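Local coordinates for PduO-type ATP--cob(I)alamin adenosyltransferase (PDB 1WOZ), which probably transfers the adenosyl group of ATP to cob(I)alamin, acting as a PduO-type corrinoid adenosyltransferase built as a trimer of helical subunits, at residues V25-D30 with E66-Q71; S108-V113 with K162-S167. All coordinates share one frame; numbering follows the deposited sequence.

Contact 1 (V25-D30 with E66-Q71); sequences VNFLGD and EDLSTQ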
# COMPACT_ATOMS: atom_id res chain seq x y z
N VAL A 25 1.04 5.83 -18.40
CA VAL A 25 0.83 6.62 -17.19
C VAL A 25 0.65 5.72 -15.97
O VAL A 25 1.19 6.01 -14.89
CB VAL A 25 -0.38 7.56 -17.34
CG1 VAL A 25 -0.64 8.29 -16.02
CG2 VAL A 25 -0.10 8.58 -18.45
N ASN A 26 -0.10 4.64 -16.13
CA ASN A 26 -0.29 3.68 -15.04
C ASN A 26 1.01 2.96 -14.65
O ASN A 26 1.28 2.75 -13.47
CB ASN A 26 -1.37 2.67 -15.42
CG ASN A 26 -2.78 3.18 -15.14
OD1 ASN A 26 -3.19 3.29 -13.98
ND2 ASN A 26 -3.51 3.50 -16.19
N PHE A 27 1.83 2.58 -15.64
CA PHE A 27 3.10 1.91 -15.36
C PHE A 27 3.99 2.88 -14.57
O PHE A 27 4.59 2.51 -13.55
CB PHE A 27 3.78 1.50 -16.68
CG PHE A 27 4.81 0.41 -16.54
CD1 PHE A 27 5.25 -0.29 -17.66
CD2 PHE A 27 5.37 0.09 -15.30
CE1 PHE A 27 6.22 -1.30 -17.56
CE2 PHE A 27 6.34 -0.92 -15.18
CZ PHE A 27 6.76 -1.62 -16.32
N LEU A 28 4.09 4.12 -15.04
CA LEU A 28 4.89 5.13 -14.33
C LEU A 28 4.31 5.35 -12.92
O LEU A 28 5.06 5.55 -11.97
CB LEU A 28 4.90 6.45 -15.10
CG LEU A 28 5.59 6.40 -16.48
CD1 LEU A 28 5.40 7.76 -17.19
CD2 LEU A 28 7.09 6.11 -16.29
N GLY A 29 2.99 5.32 -12.79
CA GLY A 29 2.38 5.49 -11.48
C GLY A 29 2.76 4.34 -10.55
O GLY A 29 3.06 4.55 -9.36
N ASP A 30 2.75 3.11 -11.08
CA ASP A 30 3.12 1.94 -10.27
C ASP A 30 4.59 2.02 -9.83
O ASP A 30 4.93 1.68 -8.70
CB ASP A 30 2.88 0.63 -11.04
CG ASP A 30 1.41 0.35 -11.25
OD1 ASP A 30 0.57 0.96 -10.56
OD2 ASP A 30 1.09 -0.50 -12.10
N GLU A 66 12.36 6.51 -17.47
CA GLU A 66 12.80 7.24 -18.66
C GLU A 66 12.92 6.30 -19.85
O GLU A 66 12.62 6.68 -20.98
CB GLU A 66 14.14 7.94 -18.38
CG GLU A 66 14.02 8.99 -17.30
CD GLU A 66 15.05 10.11 -17.39
OE1 GLU A 66 16.27 9.83 -17.36
OE2 GLU A 66 14.61 11.27 -17.46
N ASP A 67 13.35 5.07 -19.59
CA ASP A 67 13.44 4.06 -20.65
C ASP A 67 12.02 3.94 -21.23
O ASP A 67 11.81 4.16 -22.42
CB ASP A 67 13.91 2.71 -20.05
CG ASP A 67 14.09 1.63 -21.10
OD1 ASP A 67 13.38 1.62 -22.12
OD2 ASP A 67 14.94 0.75 -20.88
N LEU A 68 11.05 3.64 -20.37
CA LEU A 68 9.64 3.50 -20.79
C LEU A 68 9.08 4.70 -21.54
O LEU A 68 8.42 4.54 -22.57
CB LEU A 68 8.73 3.27 -19.58
CG LEU A 68 8.86 1.96 -18.82
CD1 LEU A 68 8.00 2.03 -17.54
CD2 LEU A 68 8.42 0.80 -19.72
N SER A 69 9.33 5.89 -21.00
CA SER A 69 8.85 7.16 -21.56
C SER A 69 9.49 7.58 -22.88
O SER A 69 8.93 8.42 -23.60
CB SER A 69 9.05 8.29 -20.55
OG SER A 69 8.26 8.09 -19.39
N THR A 70 10.66 7.03 -23.20
CA THR A 70 11.37 7.40 -24.43
C THR A 70 11.67 6.21 -25.33
O THR A 70 12.56 6.29 -26.18
CB THR A 70 12.71 8.11 -24.12
OG1 THR A 70 13.62 7.18 -23.53
CG2 THR A 70 12.49 9.26 -23.15
N GLN A 71 10.94 5.11 -25.14
CA GLN A 71 11.12 3.89 -25.92
C GLN A 71 12.60 3.49 -25.96
O GLN A 71 13.15 3.18 -27.02
CB GLN A 71 10.58 4.09 -27.34
CG GLN A 71 10.45 2.80 -28.15
CD GLN A 71 9.65 2.97 -29.45
OE1 GLN A 71 9.61 2.05 -30.29
NE2 GLN A 71 9.02 4.13 -29.63
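In the helical bundle of this PduO-type subunit, F27 and L28 near the start of helix 23-44 pack against L68 and S69 in the last turn of helix 48-69, so that the first two helices of the model meet at one end. The backbones stay well separated, with L28 CA 8.2 Å from L68 CA, and the gap is bridged by side chains alone. L68 sets one methyl on the F27 ring: CD1 sits 3.6 Å from the centroid of the F27 ring, only 12° off the ring normal, a CH-pi contact over the centre of the face. Its second methyl leans to the rim, where L68 CD2 is 3.7 Å from F27 CE1. F27 brings its ring to L68 by holding CG anti to the backbone N (chi1 -159°), and the two side chains cross at about a right angle. I138 and I142 touch both F27 and L68, extending this apolar cluster toward helix 140-163. L28 lies on the more open side, its CD2 4.4 Å from L68 CD1. Its other methyl, CD1, lies 3.6 Å from S69 OG, a van der Waals approach of a methyl to an oxygen; the hydroxyl itself is hydrogen-bonded to the G65 carbonyl one turn back in its own helix. A bound POG molecule comes within about 4 Å of the L28 side chain. No hydrogen bond joins the two segments; their cohesion is therefore apolar and dispersive, with the serine's polar end satisfied within its own helix.

Contact 2 (S108-V113 with K162-S167); sequences SEEASV and KRRNVS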
# COMPACT_ATOMS: atom_id res chain seq x y z
N SER A 108 10.73 -8.51 12.45
CA SER A 108 11.16 -7.18 12.88
C SER A 108 10.42 -6.14 12.03
O SER A 108 9.93 -6.46 10.95
CB SER A 108 12.67 -6.99 12.68
OG SER A 108 13.04 -7.22 11.33
N GLU A 109 10.33 -4.91 12.51
CA GLU A 109 9.64 -3.89 11.72
C GLU A 109 10.43 -3.68 10.41
O GLU A 109 9.84 -3.43 9.36
CB GLU A 109 9.53 -2.57 12.51
CG GLU A 109 8.66 -1.51 11.80
CD GLU A 109 8.42 -0.28 12.64
OE1 GLU A 109 7.80 0.67 12.11
OE2 GLU A 109 8.82 -0.26 13.82
N GLU A 110 11.76 -3.81 10.47
CA GLU A 110 12.59 -3.66 9.28
C GLU A 110 12.27 -4.73 8.23
O GLU A 110 12.04 -4.41 7.05
CB GLU A 110 14.09 -3.73 9.62
CG GLU A 110 14.58 -2.55 10.45
CD GLU A 110 14.41 -2.74 11.94
OE1 GLU A 110 13.78 -3.73 12.37
OE2 GLU A 110 14.92 -1.88 12.70
N ALA A 111 12.25 -5.99 8.64
CA ALA A 111 11.92 -7.06 7.71
C ALA A 111 10.46 -6.90 7.23
O ALA A 111 10.14 -7.17 6.07
CB ALA A 111 12.09 -8.43 8.37
N SER A 112 9.57 -6.46 8.12
CA SER A 112 8.17 -6.32 7.74
C SER A 112 7.98 -5.27 6.66
O SER A 112 7.24 -5.49 5.71
CB SER A 112 7.29 -5.97 8.95
OG SER A 112 7.31 -7.02 9.90
N VAL A 113 8.65 -4.12 6.79
CA VAL A 113 8.50 -3.09 5.77
C VAL A 113 9.13 -3.54 4.46
O VAL A 113 8.64 -3.19 3.37
CB VAL A 113 9.07 -1.74 6.22
CG1 VAL A 113 8.79 -0.67 5.15
CG2 VAL A 113 8.38 -1.31 7.51
N LYS A 162 17.59 -11.56 11.02
CA LYS A 162 18.78 -12.10 11.67
C LYS A 162 19.49 -11.02 12.50
O LYS A 162 19.86 -11.25 13.66
CB LYS A 162 19.77 -12.64 10.64
CG LYS A 162 21.06 -13.19 11.24
CD LYS A 162 21.93 -13.77 10.13
CE LYS A 162 23.30 -14.21 10.65
NZ LYS A 162 23.18 -15.43 11.50
N ARG A 163 19.67 -9.84 11.91
CA ARG A 163 20.33 -8.76 12.63
C ARG A 163 19.52 -8.30 13.83
O ARG A 163 20.06 -7.69 14.75
CB ARG A 163 20.61 -7.57 11.70
CG ARG A 163 21.66 -7.90 10.62
CD ARG A 163 21.96 -6.68 9.71
NE ARG A 163 22.86 -7.04 8.62
CZ ARG A 163 23.21 -6.21 7.64
NH1 ARG A 163 22.73 -4.97 7.62
NH2 ARG A 163 24.01 -6.63 6.67
N ARG A 164 18.21 -8.57 13.81
CA ARG A 164 17.34 -8.18 14.91
C ARG A 164 17.04 -9.34 15.88
O ARG A 164 16.20 -9.21 16.77
CB ARG A 164 16.01 -7.63 14.37
CG ARG A 164 16.09 -6.24 13.81
CD ARG A 164 16.46 -5.25 14.92
NE ARG A 164 16.32 -3.86 14.48
CZ ARG A 164 17.17 -2.89 14.80
NH1 ARG A 164 18.24 -3.16 15.54
NH2 ARG A 164 16.96 -1.64 14.38
N ASN A 165 17.72 -10.47 15.72
CA ASN A 165 17.47 -11.63 16.59
C ASN A 165 16.04 -12.12 16.55
O ASN A 165 15.49 -12.60 17.55
CB ASN A 165 17.87 -11.32 18.04
CG ASN A 165 19.38 -11.34 18.22
OD1 ASN A 165 20.06 -10.37 17.92
ND2 ASN A 165 19.90 -12.47 18.69
N VAL A 166 15.43 -12.03 15.38
CA VAL A 166 14.07 -12.47 15.18
C VAL A 166 14.07 -13.71 14.27
O VAL A 166 14.71 -13.71 13.22
CB VAL A 166 13.24 -11.35 14.51
CG1 VAL A 166 11.88 -11.90 14.07
CG2 VAL A 166 13.09 -10.17 15.47
N SER A 167 13.38 -14.78 14.69
CA SER A 167 13.29 -16.00 13.88
C SER A 167 12.25 -15.86 12.79
O SER A 167 11.24 -15.17 12.95
CB SER A 167 12.87 -17.20 14.75
OG SER A 167 13.79 -17.43 15.79
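Helix 109-134 begins beside the place where helix 140-163 ends, and the chain leaving the latter passes the start of the former, with S108 CA 6.5 Å from V166 CA. S108 is the N-cap: its OG accepts from A111 N at 3.1 Å. At the other helix end N165, with positive phi, is the C-prime residue of a Schellman motif, after which V166 turns back to place CG1 3.9 Å from S108 N. That amide is hydrogen-bonded to N161. R164 lays its aliphatic part along the cap, CG 3.7 Å from S108 CB, and the bend at chi2 (-64°) then carries the guanidinium to E110. The grip is side-on and centred on one oxygen: E110 OE2 takes R164 NH2 at 2.7 Å and R164 NE at 3.0 Å, while the bond from R164 NE to E110 OE1 is weak. OE2 lies close to the guanidinium plane, yet both nitrogens approach it from the same face of the carboxylate, the two planes being 58° apart. P46 and W47 touch both charged side chains. The salt bridge thus ties a helix start to a helix end, and E110's negative charge in the first turn probably also interacts favourably with its own helix dipole.

How the contacts relate
The two contacts lie on opposite sides of the chain's centre, their centres 33 Å apart and their nearest atoms about 14 Å apart, without touching. They follow one another in series: contact 1 pairs helices 23-44 and 48-69 before contact 2 joins the start of helix 109-134 to the end of helix 140-163. No helix is shared between them, but helices 109-134 and 140-163 also reach residues of contact 1, so the same bundle connects both ends. Each site also borders another subunit of the trimer: contact 1 the second, where N26 bonds R126 of that subunit, and contact 2 the third, where E109 pairs with K44 of that subunit as well as with K44 of its own chain.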